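PDB 6CAF: concanavalin B from Canavalia ensiformis, which may act as a carbohydrate-binding seed protein and has the fold of the family 18 chitinases. Local coordinates for residues 208-213 with 246-251; 30-35 with 285-290; 59-64 with 106-111. One frame throughout, in Å; residues are numbered along the deposited sequence. Where two conformers were deposited one is given.

Interaction 1 of 3, residues 208-213 with 246-251; sequences YIFVRF and NLFLEL
E250 N gives V211 O a hydrogen bond of 2.8 Å, the shortest of five in the backbone ladder of this parallel pair. The ladder runs from I209 N to N246 O at one end to F213 N to E250 O at the other. One face of the pair carries an aromatic cluster. The F210 and F248 rings form an offset stack with planes 23° apart, and F210 CE2 sits 3.3 Å from F248 CG. The edge of F248 meets the face of Y208, where F248 CE1 lies 3.6 Å from Y208 CD1. Replacing F248 by an alanine is likely to open a gap between Y208 and F210 and leave both rings without their shared partner. Further along, E250 is extended, with CG anti to the backbone N (chi1 -179°). This lays its carboxylate beside the R212 methylenes, with E250 OE2 3.5 Å from R212 CG. Its oxygens bond to the hydroxyls of Y35 and Y214, and R212 NE bonds to A187 O. On the other face V211 and L249 pack on helix 227-239. This is a beta-alpha-beta unit of the TIM barrel of glycosyl hydrolase family 18.

Interaction 2 of 3, residues 30-35 with 285-290; sequences TEIAVY and AGIALW
Y35 N and L289 O make the last rung of a parallel ladder between strands 31-36 and 284-290. These are the first and last strands of the TIM barrel, and their pairing closes it.

Five backbone hydrogen bonds join them. E31 N binds A285 O at 3.1 Å. A33 is bonded through both its backbone groups: A33 N lies 2.8 Å from I287 O, and A33 O lies 2.8 Å from L289 N. CA-H groups add weaker contacts to the same carbonyls. G286 CA lies 3.2 Å from E31 O, and a CB on this residue would run into that same oxygen. The backbone angles of G286 also leave no room for a CB beside the carbonyl of A285.

Apolar contacts form on both faces. On one, I32 and I287 run side by side. I287 CG1 is turned between its own backbone N and carbonyl carbon (chi1 65°), which brings it alongside I32 CG1 at 4.0 Å. I32 CG2 also meets L289 CD1, and L289 reaches helix 300-308. On the other face A33 CB and A288 CB are 3.9 Å apart. A33 touches I55 and F57 of strand 55-64, while A288 touches E250 of strand 247-252.

Polar side chains look to other partners. E31 OE2 makes a salt bridge with K54 NZ. Y35 OH has H152 NE2 as a second partner besides E250, which probably fixes its ring.

The aromatic pair lies at the C-terminal end. W290 has CG anti to its backbone N (chi1 175°), and its indole turns an edge to the face of Y35 in an offset edge-to-face pair with planes at 71°. W290 CE3 lies 3.5 Å from Y35 CG.

Interaction 3 of 3, residues 59-64 with 106-111; sequences SFLDKF and LALGGP
L61 bonds to A107 and G109 on either side of L108, L61 N to A107 O at 2.9 Å and G109 N to L61 O at 2.9 Å, while strands 59-61 and 106-109 splay apart at 61°. The second bond is nearly straight at its hydrogen. F60 follows a cis peptide bond and carries much of the side-chain contact. Its ring is sandwiched. G110 CA lies over one face, 3.6 Å from the ring centroid of F60 in a CH-pi contact, and S59 CB lies over the opposite face. A CB on G110 would clash with the F60 ring, so the glycine makes room for it. A107 CB and P111 CD also touch the ring, at F60 CD1 and F60 CE2, each at 3.6 Å. On the other side of the strands, with CG anti to the backbone N (chi1 -169°), L61 runs alongside L108, and L61 CD2 is 3.9 Å from L108 CD2. F64 reaches back more loosely to L108 CB. S59 OG bonds to F57 O on its own strand. The contact joins strands 55-64 and 103-109 of a TIM-barrel beta-alpha-beta unit, connected through helix 91-99. Strand 150-154 flanks 103-109, and F60 touches its D154. L106 and F64 pack on helix 120-135, while S59 and F60 touch Y35 of strand 31-36.

In the fold
All three contacts are mainly buried, none is a surface contact, and all join parallel strands of one barrel. Interactions 1 and 3 each link the strands of a beta-alpha-beta unit, whereas interaction 2 joins the two ends of the chain and encloses both others along the sequence. Strand 247-252 of interaction 1 lies next to strand 284-290 of interaction 2. Interaction 3 touches interaction 2 through S59 and F60, but its centre lies about 17 Å from that of interaction 1. The two-bond ladder of interaction 3 goes with strands crossing at 61°, against 34° and 19° for the five-bond ladders of interactions 1 and 2. Stacked rings mark interaction 1, aliphatic packing with an edge-to-face pair at one end interaction 2, and a phenylalanine against glycine interaction 3.

Interaction 1 of 3, residues 208-213 with 246-251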
loop_
_atom_site.group_PDB
_atom_site.type_symbol
_atom_site.label_atom_id
_atom_site.label_comp_id
_atom_site.label_asym_id
_atom_site.label_seq_id
_atom_site.Cartn_x
_atom_site.Cartn_y
_atom_site.Cartn_z
ATOM N N TYR A 208 8.327 -2.695 -3.612
ATOM C CA TYR A 208 7.071 -3.246 -4.076
ATOM C C TYR A 208 6.273 -2.165 -4.783
ATOM O O TYR A 208 6.248 -1.011 -4.322
ATOM C CB TYR A 208 6.209 -3.721 -2.921
ATOM C CG TYR A 208 6.757 -4.783 -2.038
ATOM C CD1 TYR A 208 7.424 -5.869 -2.541
ATOM C CD2 TYR A 208 6.481 -4.748 -0.674
ATOM C CE1 TYR A 208 7.883 -6.889 -1.695
ATOM C CE2 TYR A 208 6.868 -5.771 0.176
ATOM C CZ TYR A 208 7.614 -6.829 -0.330
ATOM O OH TYR A 208 7.991 -7.823 0.558
ATOM N N ILE A 209 5.577 -2.570 -5.843
ATOM C CA ILE A 209 4.668 -1.688 -6.549
ATOM C C ILE A 209 3.292 -2.344 -6.556
ATOM O O ILE A 209 3.130 -3.471 -7.030
ATOM C CB ILE A 209 5.124 -1.459 -8.005
ATOM C CG1 ILE A 209 6.562 -0.940 -8.067
ATOM C CG2 ILE A 209 4.160 -0.561 -8.737
ATOM C CD1 ILE A 209 6.739 0.437 -7.525
ATOM N N PHE A 210 2.317 -1.630 -6.002
ATOM C CA PHE A 210 0.936 -2.066 -5.903
ATOM C C PHE A 210 0.118 -1.275 -6.928
ATOM O O PHE A 210 -0.259 -0.137 -6.680
ATOM C CB PHE A 210 0.427 -1.794 -4.480
ATOM C CG PHE A 210 1.101 -2.605 -3.420
ATOM C CD1 PHE A 210 2.275 -2.187 -2.832
ATOM C CD2 PHE A 210 0.569 -3.818 -3.019
ATOM C CE1 PHE A 210 2.884 -2.940 -1.854
ATOM C CE2 PHE A 210 1.183 -4.577 -2.041
ATOM C CZ PHE A 210 2.369 -4.155 -1.479
ATOM N N VAL A 211 -0.094 -1.856 -8.097
ATOM C CA VAL A 211 -0.717 -1.121 -9.176
ATOM C C VAL A 211 -2.226 -1.116 -8.976
ATOM O O VAL A 211 -2.842 -2.175 -8.834
ATOM C CB VAL A 211 -0.357 -1.759 -10.511
ATOM C CG1 VAL A 211 -1.021 -0.997 -11.653
ATOM C CG2 VAL A 211 1.148 -1.785 -10.729
ATOM N N ARG A 212 -2.817 0.072 -9.003
ATOM C CA ARG A 212 -4.246 0.210 -8.741
ATOM C C ARG A 212 -5.067 -0.021 -9.998
ATOM O O ARG A 212 -5.283 0.889 -10.805
ATOM C CB ARG A 212 -4.537 1.581 -8.133
ATOM C CG ARG A 212 -3.905 1.770 -6.780
ATOM C CD ARG A 212 -4.274 3.079 -6.118
ATOM N NE ARG A 212 -3.448 4.149 -6.587
ATOM C CZ ARG A 212 -3.812 5.110 -7.421
ATOM N NH1 ARG A 212 -5.027 5.166 -7.902
ATOM N NH2 ARG A 212 -2.928 6.013 -7.769
ATOM N N PHE A 213 -5.489 -1.262 -10.156
ATOM C CA PHE A 213 -6.239 -1.680 -11.337
ATOM C C PHE A 213 -7.743 -1.449 -11.125
ATOM O O PHE A 213 -8.545 -2.368 -11.178
ATOM C CB PHE A 213 -5.976 -3.170 -11.663
ATOM C CG PHE A 213 -4.576 -3.456 -12.159
ATOM C CD1 PHE A 213 -4.202 -3.147 -13.452
ATOM C CD2 PHE A 213 -3.655 -4.054 -11.346
ATOM C CE1 PHE A 213 -2.938 -3.448 -13.925
ATOM C CE2 PHE A 213 -2.403 -4.346 -11.811
ATOM C CZ PHE A 213 -2.033 -4.012 -13.090
ATOM N N ASN A 246 8.019 -8.269 -7.483
ATOM C CA ASN A 246 7.788 -6.990 -6.835
ATOM C C ASN A 246 6.505 -6.296 -7.264
ATOM O O ASN A 246 6.302 -5.163 -6.848
ATOM C CB ASN A 246 8.987 -6.061 -7.006
ATOM C CG ASN A 246 9.380 -5.818 -8.451
ATOM O OD1 ASN A 246 8.645 -6.125 -9.384
ATOM N ND2 ASN A 246 10.582 -5.231 -8.636
ATOM N N LEU A 247 5.661 -6.985 -8.041
ATOM C CA LEU A 247 4.438 -6.393 -8.562
ATOM C C LEU A 247 3.216 -7.036 -7.937
ATOM O O LEU A 247 3.085 -8.261 -7.891
ATOM C CB LEU A 247 4.343 -6.518 -10.062
ATOM C CG LEU A 247 5.397 -5.866 -10.893
ATOM C CD1 LEU A 247 5.069 -6.062 -12.369
ATOM C CD2 LEU A 247 5.497 -4.415 -10.546
ATOM N N PHE A 248 2.327 -6.173 -7.464
ATOM C CA PHE A 248 1.078 -6.601 -6.898
ATOM C C PHE A 248 -0.069 -5.953 -7.649
ATOM O O PHE A 248 0.080 -4.823 -8.138
ATOM C CB PHE A 248 0.934 -6.143 -5.453
ATOM C CG PHE A 248 1.900 -6.729 -4.478
ATOM C CD1 PHE A 248 3.214 -6.305 -4.440
ATOM C CD2 PHE A 248 1.465 -7.654 -3.521
ATOM C CE1 PHE A 248 4.082 -6.788 -3.485
ATOM C CE2 PHE A 248 2.346 -8.162 -2.579
ATOM C CZ PHE A 248 3.651 -7.694 -2.554
ATOM N N LEU A 249 -1.214 -6.637 -7.692
ATOM C CA LEU A 249 -2.448 -6.002 -8.152
ATOM C C LEU A 249 -3.185 -5.434 -6.959
ATOM O O LEU A 249 -3.586 -6.188 -6.056
ATOM C CB LEU A 249 -3.393 -6.983 -8.838
ATOM C CG LEU A 249 -2.859 -7.675 -10.074
ATOM C CD1 LEU A 249 -2.169 -8.982 -9.689
ATOM C CD2 LEU A 249 -4.010 -7.996 -11.015
ATOM N N GLU A 250 -3.406 -4.118 -6.941
ATOM C CA GLU A 250 -4.286 -3.515 -5.948
ATOM C C GLU A 250 -5.682 -3.448 -6.541
ATOM O O GLU A 250 -5.874 -2.926 -7.644
ATOM C CB GLU A 250 -3.824 -2.139 -5.494
ATOM C CG GLU A 250 -4.749 -1.569 -4.457
ATOM C CD GLU A 250 -4.285 -0.258 -3.897
ATOM O OE1 GLU A 250 -3.091 -0.189 -3.546
ATOM O OE2 GLU A 250 -5.121 0.653 -3.698
ATOM N N LEU A 251 -6.625 -4.003 -5.793
ATOM C CA LEU A 251 -7.979 -4.218 -6.273
ATOM C C LEU A 251 -8.966 -3.796 -5.196
ATOM O O LEU A 251 -8.663 -3.827 -3.993
ATOM C CB LEU A 251 -8.171 -5.713 -6.533
ATOM C CG LEU A 251 -7.308 -6.305 -7.657
ATOM C CD1 LEU A 251 -7.413 -7.822 -7.665
ATOM C CD2 LEU A 251 -7.687 -5.673 -8.970
#

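Interaction 2 of 3, residues 30-35 with 285-290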
loop_
_atom_site.group_PDB
_atom_site.type_symbol
_atom_site.label_atom_id
_atom_site.label_comp_id
_atom_site.label_asym_id
_atom_site.label_seq_id
_atom_site.Cartn_x
_atom_site.Cartn_y
_atom_site.Cartn_z
ATOM N N THR A 30 0.826 -16.273 -3.500
ATOM C CA THR A 30 0.176 -14.988 -3.325
ATOM C C THR A 30 0.297 -14.485 -1.881
ATOM O O THR A 30 -0.095 -15.176 -0.943
ATOM C CB THR A 30 -1.335 -15.136 -3.679
ATOM O OG1 THR A 30 -1.493 -15.356 -5.083
ATOM C CG2 THR A 30 -2.164 -13.920 -3.283
ATOM N N GLU A 31 0.758 -13.252 -1.733
ATOM C CA GLU A 31 0.688 -12.524 -0.471
ATOM C C GLU A 31 -0.405 -11.475 -0.599
ATOM O O GLU A 31 -0.537 -10.883 -1.660
ATOM C CB GLU A 31 2.043 -11.873 -0.150
ATOM C CG GLU A 31 3.157 -12.892 0.090
ATOM C CD GLU A 31 4.540 -12.269 0.331
ATOM O OE1 GLU A 31 4.768 -11.092 -0.015
ATOM O OE2 GLU A 31 5.396 -12.992 0.854
ATOM N N ILE A 32 -1.121 -11.203 0.491
ATOM C CA ILE A 32 -2.198 -10.241 0.450
ATOM C C ILE A 32 -1.893 -9.077 1.392
ATOM O O ILE A 32 -1.585 -9.268 2.576
ATOM C CB ILE A 32 -3.541 -10.892 0.838
ATOM C CG1 ILE A 32 -3.801 -12.118 -0.031
ATOM C CG2 ILE A 32 -4.666 -9.866 0.733
ATOM C CD1 ILE A 32 -5.103 -12.842 0.292
ATOM N N ALA A 33 -2.027 -7.871 0.858
ATOM C CA ALA A 33 -1.926 -6.655 1.646
ATOM C C ALA A 33 -3.329 -6.043 1.767
ATOM O O ALA A 33 -4.192 -6.279 0.910
ATOM C CB ALA A 33 -1.012 -5.663 0.927
ATOM N N VAL A 34 -3.523 -5.232 2.803
ATOM C CA VAL A 34 -4.803 -4.581 2.988
ATOM C C VAL A 34 -4.607 -3.207 3.596
ATOM O O VAL A 34 -3.691 -2.995 4.400
ATOM C CB VAL A 34 -5.725 -5.443 3.867
ATOM C CG1 VAL A 34 -5.230 -5.534 5.304
ATOM C CG2 VAL A 34 -7.176 -4.990 3.818
ATOM N N TYR A 35 -5.477 -2.285 3.205
ATOM C CA TYR A 35 -5.537 -0.953 3.784
ATOM C C TYR A 35 -6.448 -0.934 5.004
ATOM O O TYR A 35 -7.583 -1.414 4.970
ATOM C CB TYR A 35 -6.032 0.053 2.768
ATOM C CG TYR A 35 -5.087 0.333 1.625
ATOM C CD1 TYR A 35 -5.035 -0.495 0.514
ATOM C CD2 TYR A 35 -4.244 1.413 1.657
ATOM C CE1 TYR A 35 -4.187 -0.246 -0.544
ATOM C CE2 TYR A 35 -3.406 1.679 0.597
ATOM C CZ TYR A 35 -3.363 0.876 -0.492
ATOM O OH TYR A 35 -2.503 1.195 -1.530
ATOM N N ALA A 285 3.772 -10.874 -7.080
ATOM C CA ALA A 285 3.935 -11.053 -5.661
ATOM C C ALA A 285 2.628 -11.275 -4.908
ATOM O O ALA A 285 2.618 -11.853 -3.811
ATOM C CB ALA A 285 4.654 -9.851 -5.070
ATOM N N GLY A 286 1.519 -10.785 -5.452
ATOM C CA GLY A 286 0.260 -10.906 -4.727
ATOM C C GLY A 286 -0.680 -9.777 -5.052
ATOM O O GLY A 286 -0.628 -9.166 -6.136
ATOM N N ILE A 287 -1.569 -9.522 -4.100
ATOM C CA ILE A 287 -2.602 -8.548 -4.287
ATOM C C ILE A 287 -2.701 -7.652 -3.060
ATOM O O ILE A 287 -2.293 -8.044 -1.956
ATOM C CB ILE A 287 -3.969 -9.192 -4.566
ATOM C CG1 ILE A 287 -4.475 -9.990 -3.403
ATOM C CG2 ILE A 287 -3.926 -10.039 -5.841
ATOM C CD1 ILE A 287 -5.890 -10.529 -3.583
ATOM N N ALA A 288 -3.232 -6.450 -3.266
ATOM C CA ALA A 288 -3.629 -5.584 -2.176
ATOM C C ALA A 288 -5.100 -5.286 -2.300
ATOM O O ALA A 288 -5.611 -5.147 -3.403
ATOM C CB ALA A 288 -2.855 -4.266 -2.182
ATOM N N LEU A 289 -5.766 -5.175 -1.157
ATOM C CA LEU A 289 -7.197 -4.915 -1.137
ATOM C C LEU A 289 -7.520 -3.567 -0.492
ATOM O O LEU A 289 -7.162 -3.299 0.673
ATOM C CB LEU A 289 -7.929 -6.031 -0.412
ATOM C CG LEU A 289 -7.826 -7.388 -1.105
ATOM C CD1 LEU A 289 -8.393 -8.505 -0.244
ATOM C CD2 LEU A 289 -8.487 -7.367 -2.449
ATOM N N TRP A 290 -8.215 -2.747 -1.289
ATOM C CA TRP A 290 -8.838 -1.529 -0.818
ATOM C C TRP A 290 -10.290 -1.898 -0.498
ATOM O O TRP A 290 -11.047 -2.174 -1.439
ATOM C CB TRP A 290 -8.788 -0.427 -1.900
ATOM C CG TRP A 290 -9.525 0.784 -1.466
ATOM C CD1 TRP A 290 -10.735 1.184 -1.904
ATOM C CD2 TRP A 290 -9.159 1.665 -0.405
ATOM N NE1 TRP A 290 -11.165 2.296 -1.171
ATOM C CE2 TRP A 290 -10.187 2.626 -0.269
ATOM C CE3 TRP A 290 -8.011 1.809 0.380
ATOM C CZ2 TRP A 290 -10.131 3.659 0.682
ATOM C CZ3 TRP A 290 -7.959 2.845 1.326
ATOM C CH2 TRP A 290 -8.999 3.757 1.467
#

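Interaction 3 of 3, residues 59-64 with 106-111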
loop_
_atom_site.group_PDB
_atom_site.type_symbol
_atom_site.label_atom_id
_atom_site.label_comp_id
_atom_site.label_asym_id
_atom_site.label_seq_id
_atom_site.Cartn_x
_atom_site.Cartn_y
_atom_site.Cartn_z
ATOM N N SER A 59 -3.442 3.705 7.180
ATOM C CA SER A 59 -3.818 4.624 6.117
ATOM C C SER A 59 -4.688 5.757 6.644
ATOM O O SER A 59 -5.780 5.477 7.136
ATOM C CB SER A 59 -4.584 3.826 5.069
ATOM O OG SER A 59 -3.785 2.736 4.585
ATOM N N PHE A 60 -4.280 7.019 6.582
ATOM C CA PHE A 60 -3.136 7.566 5.882
ATOM C C PHE A 60 -2.540 8.731 6.662
ATOM O O PHE A 60 -3.264 9.453 7.340
ATOM C CB PHE A 60 -3.554 8.170 4.534
ATOM C CG PHE A 60 -4.082 7.163 3.540
ATOM C CD1 PHE A 60 -3.221 6.455 2.731
ATOM C CD2 PHE A 60 -5.430 6.917 3.440
ATOM C CE1 PHE A 60 -3.686 5.543 1.824
ATOM C CE2 PHE A 60 -5.911 6.012 2.520
ATOM C CZ PHE A 60 -5.036 5.316 1.726
ATOM N N LEU A 61 -1.236 8.946 6.481
ATOM C CA LEU A 61 -0.609 10.237 6.811
ATOM C C LEU A 61 -0.861 11.125 5.593
ATOM O O LEU A 61 -0.252 10.937 4.544
ATOM C CB LEU A 61 0.870 10.066 7.083
ATOM C CG LEU A 61 1.527 11.293 7.695
ATOM C CD1 LEU A 61 1.250 11.369 9.185
ATOM C CD2 LEU A 61 3.010 11.299 7.418
ATOM N N ASP A 62 -1.848 12.021 5.704
ATOM C CA ASP A 62 -2.360 12.736 4.556
ATOM C C ASP A 62 -2.318 14.244 4.643
ATOM O O ASP A 62 -2.877 14.897 3.764
ATOM C CB ASP A 62 -3.771 12.294 4.225
ATOM C CG ASP A 62 -4.752 12.662 5.272
ATOM O OD1 ASP A 62 -4.407 13.190 6.347
ATOM O OD2 ASP A 62 -5.944 12.411 5.031
ATOM N N LYS A 63 -1.605 14.791 5.623
ATOM C CA LYS A 63 -1.483 16.235 5.780
ATOM C C LYS A 63 -0.028 16.557 6.086
ATOM O O LYS A 63 0.428 16.443 7.220
ATOM C CB LYS A 63 -2.420 16.770 6.856
ATOM C CG LYS A 63 -3.835 16.991 6.355
ATOM C CD LYS A 63 -4.795 17.291 7.496
ATOM C CE LYS A 63 -5.727 16.115 7.727
ATOM N NZ LYS A 63 -5.152 15.053 8.602
ATOM N N PHE A 64 0.702 16.920 5.040
ATOM C CA PHE A 64 2.098 17.276 5.177
ATOM C C PHE A 64 2.481 18.153 4.003
ATOM O O PHE A 64 1.793 18.149 2.984
ATOM C CB PHE A 64 3.005 16.050 5.366
ATOM C CG PHE A 64 2.958 15.046 4.257
ATOM C CD1 PHE A 64 3.725 15.196 3.125
ATOM C CD2 PHE A 64 2.200 13.895 4.387
ATOM C CE1 PHE A 64 3.722 14.267 2.122
ATOM C CE2 PHE A 64 2.193 12.949 3.379
ATOM C CZ PHE A 64 2.956 13.136 2.257
ATOM N N LEU A 106 3.316 2.373 7.160
ATOM C CA LEU A 106 2.573 3.619 7.134
ATOM C C LEU A 106 2.352 4.048 5.697
ATOM O O LEU A 106 3.315 4.147 4.934
ATOM C CB LEU A 106 3.320 4.732 7.883
ATOM C CG LEU A 106 2.597 6.063 7.937
ATOM C CD1 LEU A 106 1.328 6.004 8.754
ATOM C CD2 LEU A 106 3.537 7.134 8.456
ATOM N N ALA A 107 1.099 4.292 5.338
ATOM C CA ALA A 107 0.785 4.795 4.003
ATOM C C ALA A 107 0.680 6.316 4.006
ATOM O O ALA A 107 -0.065 6.913 4.798
ATOM C CB ALA A 107 -0.505 4.195 3.496
ATOM N N LEU A 108 1.428 6.930 3.092
ATOM C CA LEU A 108 1.343 8.338 2.820
ATOM C C LEU A 108 0.313 8.596 1.753
ATOM O O LEU A 108 0.245 7.864 0.764
ATOM C CB LEU A 108 2.693 8.851 2.276
ATOM C CG LEU A 108 3.952 8.466 3.032
ATOM C CD1 LEU A 108 5.171 9.049 2.352
ATOM C CD2 LEU A 108 3.869 8.935 4.467
ATOM N N GLY A 109 -0.432 9.690 1.918
ATOM C CA GLY A 109 -1.259 10.196 0.833
ATOM C C GLY A 109 -2.693 9.714 0.943
ATOM O O GLY A 109 -3.374 9.996 1.922
ATOM N N GLY A 110 -3.140 8.978 -0.073
ATOM C CA GLY A 110 -4.500 8.475 -0.135
ATOM C C GLY A 110 -5.441 9.396 -0.881
ATOM O O GLY A 110 -5.031 10.364 -1.521
ATOM N N PRO A 111 -6.730 9.096 -0.810
ATOM C CA PRO A 111 -7.718 9.801 -1.632
ATOM C C PRO A 111 -8.148 11.158 -1.108
ATOM O O PRO A 111 -8.866 11.870 -1.802
ATOM C CB PRO A 111 -8.912 8.851 -1.630
ATOM C CG PRO A 111 -8.749 8.052 -0.397
ATOM C CD PRO A 111 -7.284 7.887 -0.180
#